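Glycosyl hydrolase (Rhizobium leguminosarum bv. trifolii, PDB 5NDX) probably hydrolyses O-glycosidic bonds as a family 39 glycoside hydrolase, being the bacterial orthologue of human alpha-L-iduronidase. Local coordinates at residues 60-65 / 114-119; 605-608 / 612-615. The protein carries 2 engineered substitutions. All blocks are in the same frame, centred on the assembly; numbering follows the deposited sequence.

Contact 1: 60-65 / 114-119; sequences YLYNLL and RRWRDL. Unlike the reference sequence in segment 60-65: Leu-65 (reference Val).
Leu-119 lays its branched end over one face of the Tyr-62 ring. Its CD2 methyl stands 3.9 Å from the centroid of that ring and 9° off the ring normal, a well-centred CH-pi contact. Leu-119 CG lies 3.9 Å from Tyr-62 CZ, near the hydroxyl end. The first torsion of Leu-119 sets CG anti to the backbone N (chi1 167°), which carries both methyls off the helix toward the 3-10 turn. The same CD2 also rests over one face of the Trp-116 indole, offset toward its rim, so it fills the corner between the two aromatic rings. Those rings form an offset edge-to-face pair. The edge of Tyr-62 is turned toward the six-membered ring of Trp-116, with the planes at 88° and the centroids 5.5 Å apart. The closest atoms are Tyr-62 CD2 and Trp-116 CH2, at 3.7 Å. The other methyl of Leu-119, CD1, meets Leu-65 CD1 at 3.6 Å. Leu-65 replaces the valine of the reference sequence. Tyr-62 OH is hydrogen-bonded to Thr-123 OG1, one helical turn beyond Leu-119 on helix 110-131. An alanine at Tyr-62 is likely to open a gap beside Leu-119 CD2, take the Tyr-62 edge from Trp-116 and leave Thr-123 OG1 without this hydroxyl. Phe-104 and Tyr-162 also meet Trp-116, so the aromatic cluster extends beyond the contact. Loop 60-65 and helix 110-131 of the TIM barrel are therefore joined here by apolar and aromatic contacts, with the tyrosine hydroxyl adding a polar tie to the helix.

Contact 2: 605-608 / 612-615; sequences CARD and RRSE. Unlike the reference sequence in segment 605-608: Arg-607 (reference His). With SO4 (sulfate ion), chain G.
Arg-612 meets Asp-608 through both backbone and side chain. Its N donates to Asp-608 OD1 at 2.9 Å, from above the carboxylate plane, and its O accepts from Asp-608 N at 3.1 Å. The side chain of Arg-612 bends at chi3 (-66°), which brings Arg-612 NE to the syn lone pair of Asp-608 OD2 at 2.8 Å. NH2 reaches the same oxygen from above the carboxylate plane, completing a salt bridge. Arg-613 pairs with Arg-607 in a single beta bridge. Its CB lies over one face of the Arg-607 guanidinium, 3.6 Å from NH1, and its CD packs on Cys-605 CB. A sulfate, probably from the crystallisation liquor, sits at the edge of the Arg-607 guanidinium. NH1 and NH2 bind separate oxygens. The anion probably offsets the positive charge of Arg-607. Ser-614 N donates to Ala-606 O at 2.7 Å, while its OG accepts from Ala-606 N at 3.0 Å and is also hydrogen-bonded to Leu-616 O. Segment 612-615 folds back alongside the end of strand 601-607. That strand lies between 566-572 and 618-620 in the antiparallel sheet, and the Cys-605 to Cys-617 disulfide links it to the residue just before 618-620.

Contact 1 comes first along the chain and closes long before contact 2 opens. Their centres lie 47 Å apart, the nearest atoms are about 33 Å apart, and they share no helix, strand or sheet. Contact 1 belongs to the catalytic TIM barrel. It joins the loop after strand 55-58 to helix 110-131, which follows the next barrel strand, 91-95. Contact 2 belongs to the small antiparallel sheet near the C-terminus, where the chain turns between strands 601-607 and 618-620. One contact thus brings together residues about 50 positions apart, and the other closes a local turn. Both lie away from the ligand pockets and the predicted proton donor, in separate parts of the fold.

Contact 1: 60-65 / 114-119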
ATOM      1  N   TYR A  60       6.828 -14.295   9.129  1.00 40.87           N
ATOM      2  CA  TYR A  60       7.262 -14.920  10.402  1.00 42.52           C
ATOM      3  C   TYR A  60       6.463 -14.455  11.616  1.00 42.43           C
ATOM      4  O   TYR A  60       7.013 -14.292  12.701  1.00 42.17           O
ATOM      5  CB  TYR A  60       8.756 -14.659  10.639  1.00 47.33           C
ATOM      6  CG  TYR A  60       9.660 -15.164   9.542  1.00 49.31           C
ATOM      7  CD1 TYR A  60       9.810 -16.539   9.347  1.00 54.99           C
ATOM      8  CD2 TYR A  60      10.406 -14.301   8.747  1.00 52.71           C
ATOM      9  CE1 TYR A  60      10.664 -17.053   8.382  1.00 56.92           C
ATOM     10  CE2 TYR A  60      11.269 -14.799   7.763  1.00 55.53           C
ATOM     11  CZ  TYR A  60      11.381 -16.185   7.593  1.00 57.67           C
ATOM     12  OH  TYR A  60      12.183 -16.748   6.643  1.00 61.66           O
ATOM     13  N   LEU A  61       5.148 -14.273  11.456  1.00 40.77           N
ATOM     14  CA  LEU A  61       4.315 -13.972  12.612  1.00 40.49           C
ATOM     15  C   LEU A  61       4.486 -15.034  13.730  1.00 41.80           C
ATOM     16  O   LEU A  61       4.536 -14.673  14.894  1.00 42.32           O
ATOM     17  CB  LEU A  61       2.839 -13.813  12.218  1.00 39.17           C
ATOM     18  CG  LEU A  61       2.551 -12.458  11.540  1.00 38.59           C
ATOM     19  CD1 LEU A  61       1.220 -12.531  10.828  1.00 39.09           C
ATOM     20  CD2 LEU A  61       2.604 -11.329  12.550  1.00 37.82           C
ATOM     21  N   TYR A  62       4.620 -16.309  13.379  1.00 40.54           N
ATOM     22  CA  TYR A  62       4.757 -17.352  14.430  1.00 42.15           C
ATOM     23  C   TYR A  62       6.120 -17.374  15.167  1.00 43.60           C
ATOM     24  O   TYR A  62       6.200 -17.955  16.251  1.00 45.64           O
ATOM     25  CB  TYR A  62       4.422 -18.731  13.871  1.00 40.22           C
ATOM     26  CG  TYR A  62       2.935 -19.019  13.651  1.00 40.33           C
ATOM     27  CD1 TYR A  62       1.959 -18.541  14.531  1.00 41.04           C
ATOM     28  CD2 TYR A  62       2.509 -19.788  12.562  1.00 40.69           C
ATOM     29  CE1 TYR A  62       0.606 -18.850  14.375  1.00 42.06           C
ATOM     30  CE2 TYR A  62       1.159 -20.088  12.375  1.00 41.46           C
ATOM     31  CZ  TYR A  62       0.209 -19.622  13.299  1.00 42.15           C
ATOM     32  OH  TYR A  62      -1.124 -19.941  13.190  1.00 41.52           O
ATOM     33  N   ASN A  63       7.156 -16.701  14.648  1.00 42.43           N
ATOM     34  CA  ASN A  63       8.386 -16.474  15.445  1.00 44.99           C
ATOM     35  C   ASN A  63       8.134 -15.577  16.629  1.00 45.45           C
ATOM     36  O   ASN A  63       8.951 -15.531  17.503  1.00 46.30           O
ATOM     37  CB  ASN A  63       9.537 -15.889  14.616  1.00 46.67           C
ATOM     38  CG  ASN A  63      10.114 -16.897  13.632  1.00 48.65           C
ATOM     39  OD1 ASN A  63       9.803 -18.084  13.667  1.00 49.39           O
ATOM     40  ND2 ASN A  63      10.944 -16.419  12.749  1.00 51.56           N
ATOM     41  N   LEU A  64       7.019 -14.852  16.647  1.00 44.39           N
ATOM     42  CA  LEU A  64       6.627 -14.092  17.815  1.00 45.87           C
ATOM     43  C   LEU A  64       6.131 -14.985  18.972  1.00 47.00           C
ATOM     44  O   LEU A  64       6.076 -14.525  20.101  1.00 47.56           O
ATOM     45  CB  LEU A  64       5.529 -13.070  17.466  1.00 44.06           C
ATOM     46  CG  LEU A  64       5.965 -11.973  16.476  1.00 45.96           C
ATOM     47  CD1 LEU A  64       4.848 -10.987  16.193  1.00 44.14           C
ATOM     48  CD2 LEU A  64       7.249 -11.258  16.936  1.00 46.84           C
ATOM     49  N   LEU A  65       5.744 -16.220  18.684  1.00 46.45           N
ATOM     50  CA  LEU A  65       5.291 -17.139  19.724  1.00 48.17           C
ATOM     51  C   LEU A  65       6.481 -17.851  20.344  1.00 50.16           C
ATOM     52  O   LEU A  65       7.521 -17.982  19.733  1.00 52.24           O
ATOM     53  CB  LEU A  65       4.342 -18.178  19.135  1.00 47.59           C
ATOM     54  CG  LEU A  65       2.988 -17.709  18.592  1.00 48.18           C
ATOM     55  CD1 LEU A  65       2.161 -18.923  18.261  1.00 49.74           C
ATOM     56  CD2 LEU A  65       2.266 -16.813  19.569  1.00 46.89           C
ATOM     57  N   ARG A 114       0.235 -32.746  12.965  1.00 60.13           N
ATOM     58  CA  ARG A 114      -0.933 -32.560  13.846  1.00 60.69           C
ATOM     59  C   ARG A 114      -0.778 -31.427  14.879  1.00 57.33           C
ATOM     60  O   ARG A 114      -1.752 -30.764  15.227  1.00 55.95           O
ATOM     61  CB  ARG A 114      -1.302 -33.874  14.568  1.00 63.90           C
ATOM     62  CG  ARG A 114      -2.307 -34.722  13.801  1.00 68.12           C
ATOM     63  CD  ARG A 114      -2.803 -35.980  14.555  1.00 71.99           C
ATOM     64  NE  ARG A 114      -2.394 -37.140  13.767  1.00 75.09           N
ATOM     65  CZ  ARG A 114      -1.248 -37.806  13.887  1.00 74.53           C
ATOM     66  NH1 ARG A 114      -0.373 -37.556  14.857  1.00 78.39           N
ATOM     67  NH2 ARG A 114      -1.002 -38.778  13.039  1.00 76.19           N
ATOM     68  N   ARG A 115       0.432 -31.255  15.385  1.00 56.14           N
ATOM     69  CA  ARG A 115       0.770 -30.156  16.269  1.00 58.70           C
ATOM     70  C   ARG A 115       0.650 -28.762  15.526  1.00 55.50           C
ATOM     71  O   ARG A 115       0.138 -27.791  16.090  1.00 52.18           O
ATOM     72  CB  ARG A 115       2.179 -30.403  16.811  1.00 66.70           C
ATOM     73  CG  ARG A 115       2.672 -29.438  17.874  1.00 77.63           C
ATOM     74  CD  ARG A 115       3.810 -29.988  18.765  1.00 87.26           C
ATOM     75  NE  ARG A 115       4.281 -28.956  19.720  1.00 98.90           N
ATOM     76  CZ  ARG A 115       3.573 -28.461  20.761  1.00105.44           C
ATOM     77  NH1 ARG A 115       2.335 -28.889  21.043  1.00108.84           N
ATOM     78  NH2 ARG A 115       4.096 -27.518  21.548  1.00103.80           N
ATOM     79  N   TRP A 116       1.092 -28.712  14.268  1.00 50.57           N
ATOM     80  CA  TRP A 116       0.946 -27.540  13.405  1.00 52.20           C
ATOM     81  C   TRP A 116      -0.528 -27.213  13.168  1.00 52.88           C
ATOM     82  O   TRP A 116      -0.936 -26.068  13.360  1.00 50.85           O
ATOM     83  CB  TRP A 116       1.669 -27.710  12.058  1.00 51.53           C
ATOM     84  CG  TRP A 116       1.676 -26.437  11.278  1.00 51.65           C
ATOM     85  CD1 TRP A 116       0.807 -26.073  10.285  1.00 48.21           C
ATOM     86  CD2 TRP A 116       2.576 -25.337  11.453  1.00 50.10           C
ATOM     87  NE1 TRP A 116       1.127 -24.827   9.812  1.00 48.58           N
ATOM     88  CE2 TRP A 116       2.196 -24.338  10.522  1.00 49.89           C
ATOM     89  CE3 TRP A 116       3.652 -25.088  12.312  1.00 49.87           C
ATOM     90  CZ2 TRP A 116       2.875 -23.105  10.420  1.00 47.88           C
ATOM     91  CZ3 TRP A 116       4.348 -23.867  12.197  1.00 50.06           C
ATOM     92  CH2 TRP A 116       3.955 -22.897  11.248  1.00 48.53           C
ATOM     93  N   ARG A 117      -1.316 -28.226  12.797  1.00 52.44           N
ATOM     94  CA  ARG A 117      -2.765 -28.090  12.695  1.00 52.40           C
ATOM     95  C   ARG A 117      -3.337 -27.454  13.966  1.00 52.76           C
ATOM     96  O   ARG A 117      -4.159 -26.499  13.909  1.00 51.50           O
ATOM     97  CB  ARG A 117      -3.427 -29.427  12.391  1.00 50.93           C
ATOM     98  CG  ARG A 117      -4.960 -29.401  12.358  1.00 53.99           C
ATOM     99  CD  ARG A 117      -5.581 -30.759  12.749  1.00 54.97           C
ATOM    100  NE  ARG A 117      -5.195 -31.196  14.101  1.00 58.17           N
ATOM    101  CZ  ARG A 117      -5.208 -32.475  14.547  1.00 62.91           C
ATOM    102  NH1 ARG A 117      -5.597 -33.490  13.772  1.00 61.49           N
ATOM    103  NH2 ARG A 117      -4.805 -32.754  15.781  1.00 61.05           N
ATOM    104  N   ASP A 118      -2.875 -27.939  15.107  1.00 51.62           N
ATOM    105  CA  ASP A 118      -3.411 -27.456  16.375  1.00 52.40           C
ATOM    106  C   ASP A 118      -2.993 -26.012  16.651  1.00 48.56           C
ATOM    107  O   ASP A 118      -3.759 -25.278  17.223  1.00 47.70           O
ATOM    108  CB  ASP A 118      -2.988 -28.353  17.537  1.00 55.56           C
ATOM    109  CG  ASP A 118      -3.639 -29.756  17.490  1.00 59.45           C
ATOM    110  OD1 ASP A 118      -4.652 -29.983  16.778  1.00 60.44           O
ATOM    111  OD2 ASP A 118      -3.119 -30.623  18.203  1.00 60.46           O
ATOM    112  N   LEU A 119      -1.778 -25.633  16.259  1.00 46.88           N
ATOM    113  CA  LEU A 119      -1.320 -24.236  16.350  1.00 47.14           C
ATOM    114  C   LEU A 119      -2.241 -23.281  15.532  1.00 45.35           C
ATOM    115  O   LEU A 119      -2.727 -22.270  16.036  1.00 43.22           O
ATOM    116  CB  LEU A 119       0.136 -24.152  15.907  1.00 48.84           C
ATOM    117  CG  LEU A 119       0.663 -22.749  15.638  1.00 48.89           C
ATOM    118  CD1 LEU A 119       0.578 -21.915  16.907  1.00 48.83           C
ATOM    119  CD2 LEU A 119       2.073 -22.865  15.110  1.00 50.10           C
TER

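Contact 2: 605-608 / 612-615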
ATOM      1  N   CYS A 605      -9.863  19.471  11.196  1.00 39.64           N
ATOM      2  CA  CYS A 605     -11.023  19.892  10.411  1.00 41.48           C
ATOM      3  C   CYS A 605     -10.980  19.209   9.059  1.00 40.80           C
ATOM      4  O   CYS A 605      -9.906  19.031   8.507  1.00 38.96           O
ATOM      5  CB  CYS A 605     -10.992  21.420  10.199  1.00 48.42           C
ATOM      6  SG  CYS A 605     -10.827  22.286  11.814  1.00 70.57           S
ATOM      7  N   ALA A 606     -12.134  18.845   8.514  1.00 39.09           N
ATOM      8  CA  ALA A 606     -12.232  18.421   7.136  1.00 38.80           C
ATOM      9  C   ALA A 606     -12.633  19.620   6.305  1.00 40.27           C
ATOM     10  O   ALA A 606     -13.327  20.508   6.817  1.00 39.46           O
ATOM     11  CB  ALA A 606     -13.208  17.280   6.965  1.00 37.18           C
ATOM     12  N   ARG A 607     -12.107  19.681   5.073  1.00 37.56           N
ATOM     13  CA  ARG A 607     -12.441  20.695   4.074  1.00 40.31           C
ATOM     14  C   ARG A 607     -12.790  20.011   2.767  1.00 38.24           C
ATOM     15  O   ARG A 607     -12.072  19.117   2.334  1.00 37.27           O
ATOM     16  CB  ARG A 607     -11.300  21.653   3.827  1.00 44.79           C
ATOM     17  CG  ARG A 607     -11.235  22.772   4.831  1.00 53.27           C
ATOM     18  CD  ARG A 607     -10.584  24.026   4.259  1.00 60.20           C
ATOM     19  NE  ARG A 607     -10.404  24.933   5.388  1.00 64.25           N
ATOM     20  CZ  ARG A 607     -11.314  25.792   5.837  1.00 68.83           C
ATOM     21  NH1 ARG A 607     -12.476  25.948   5.214  1.00 71.41           N
ATOM     22  NH2 ARG A 607     -11.049  26.531   6.913  1.00 70.22           N
ATOM     23  N   ASP A 608     -13.915  20.378   2.179  1.00 35.26           N
ATOM     24  CA  ASP A 608     -14.278  19.816   0.919  1.00 36.41           C
ATOM     25  C   ASP A 608     -13.639  20.659  -0.189  1.00 37.04           C
ATOM     26  O   ASP A 608     -13.030  21.709   0.069  1.00 35.07           O
ATOM     27  CB  ASP A 608     -15.782  19.659   0.764  1.00 38.08           C
ATOM     28  CG  ASP A 608     -16.547  20.980   0.712  1.00 38.98           C
ATOM     29  OD1 ASP A 608     -15.955  22.047   0.468  1.00 39.84           O
ATOM     30  OD2 ASP A 608     -17.785  20.905   0.921  1.00 41.61           O
ATOM     31  N   ARG A 612     -15.508  24.429   1.983  1.00 42.71           N
ATOM     32  CA  ARG A 612     -16.282  24.415   3.222  1.00 43.88           C
ATOM     33  C   ARG A 612     -15.619  23.550   4.300  1.00 44.22           C
ATOM     34  O   ARG A 612     -15.225  22.430   4.031  1.00 45.61           O
ATOM     35  CB  ARG A 612     -17.703  23.936   2.966  1.00 44.12           C
ATOM     36  CG  ARG A 612     -18.463  24.853   2.010  1.00 45.95           C
ATOM     37  CD  ARG A 612     -19.827  24.280   1.640  1.00 46.12           C
ATOM     38  NE  ARG A 612     -19.649  23.047   0.851  1.00 47.99           N
ATOM     39  CZ  ARG A 612     -20.407  22.666  -0.174  1.00 46.66           C
ATOM     40  NH1 ARG A 612     -21.422  23.390  -0.597  1.00 45.96           N
ATOM     41  NH2 ARG A 612     -20.168  21.503  -0.759  1.00 46.96           N
ATOM     42  N   ARG A 613     -15.525  24.086   5.501  1.00 44.09           N
ATOM     43  CA  ARG A 613     -15.006  23.389   6.669  1.00 47.93           C
ATOM     44  C   ARG A 613     -16.071  22.561   7.322  1.00 44.27           C
ATOM     45  O   ARG A 613     -17.209  22.968   7.366  1.00 44.35           O
ATOM     46  CB  ARG A 613     -14.459  24.368   7.704  1.00 51.93           C
ATOM     47  CG  ARG A 613     -13.453  23.686   8.617  1.00 59.80           C
ATOM     48  CD  ARG A 613     -12.866  24.539   9.758  1.00 63.65           C
ATOM     49  NE  ARG A 613     -13.765  25.256  10.672  1.00 68.77           N
ATOM     50  CZ  ARG A 613     -14.757  24.753  11.401  1.00 71.25           C
ATOM     51  NH1 ARG A 613     -15.116  23.489  11.317  1.00 74.59           N
ATOM     52  NH2 ARG A 613     -15.445  25.549  12.204  1.00 73.63           N
ATOM     53  N   SER A 614     -15.710  21.397   7.844  1.00 43.14           N
ATOM     54  CA  SER A 614     -16.660  20.592   8.624  1.00 45.33           C
ATOM     55  C   SER A 614     -17.034  21.476   9.802  1.00 53.94           C
ATOM     56  O   SER A 614     -16.131  21.995  10.462  1.00 49.86           O
ATOM     57  CB  SER A 614     -16.063  19.279   9.119  1.00 41.48           C
ATOM     58  OG  SER A 614     -14.805  19.479   9.730  1.00 38.07           O
ATOM     59  N   GLU A 615     -18.346  21.719   9.973  1.00 65.72           N
ATOM     60  CA  GLU A 615     -18.925  22.578  11.060  1.00 73.90           C
ATOM     61  C   GLU A 615     -18.363  22.269  12.474  1.00 72.88           C
ATOM     62  O   GLU A 615     -18.180  23.152  13.311  1.00 76.48           O
ATOM     63  CB  GLU A 615     -20.459  22.447  11.072  1.00 80.68           C
ATOM     64  CG  GLU A 615     -21.152  23.383  10.086  1.00 88.68           C
ATOM     65  CD  GLU A 615     -22.583  22.964   9.773  1.00 95.15           C
ATOM     66  OE1 GLU A 615     -23.137  23.465   8.769  1.00 96.06           O
ATOM     67  OE2 GLU A 615     -23.155  22.131  10.518  1.00 99.77           O
TER
HETATM   68  S   SO4 G 706     -13.489  28.666   7.914  1.00118.48           S
HETATM   69  O1  SO4 G 706     -13.865  30.039   7.489  1.00122.87           O
HETATM   70  O2  SO4 G 706     -13.875  27.704   6.859  1.00117.46           O
HETATM   71  O3  SO4 G 706     -12.026  28.605   8.136  1.00117.42           O
HETATM   72  O4  SO4 G 706     -14.189  28.319   9.172  1.00120.73           O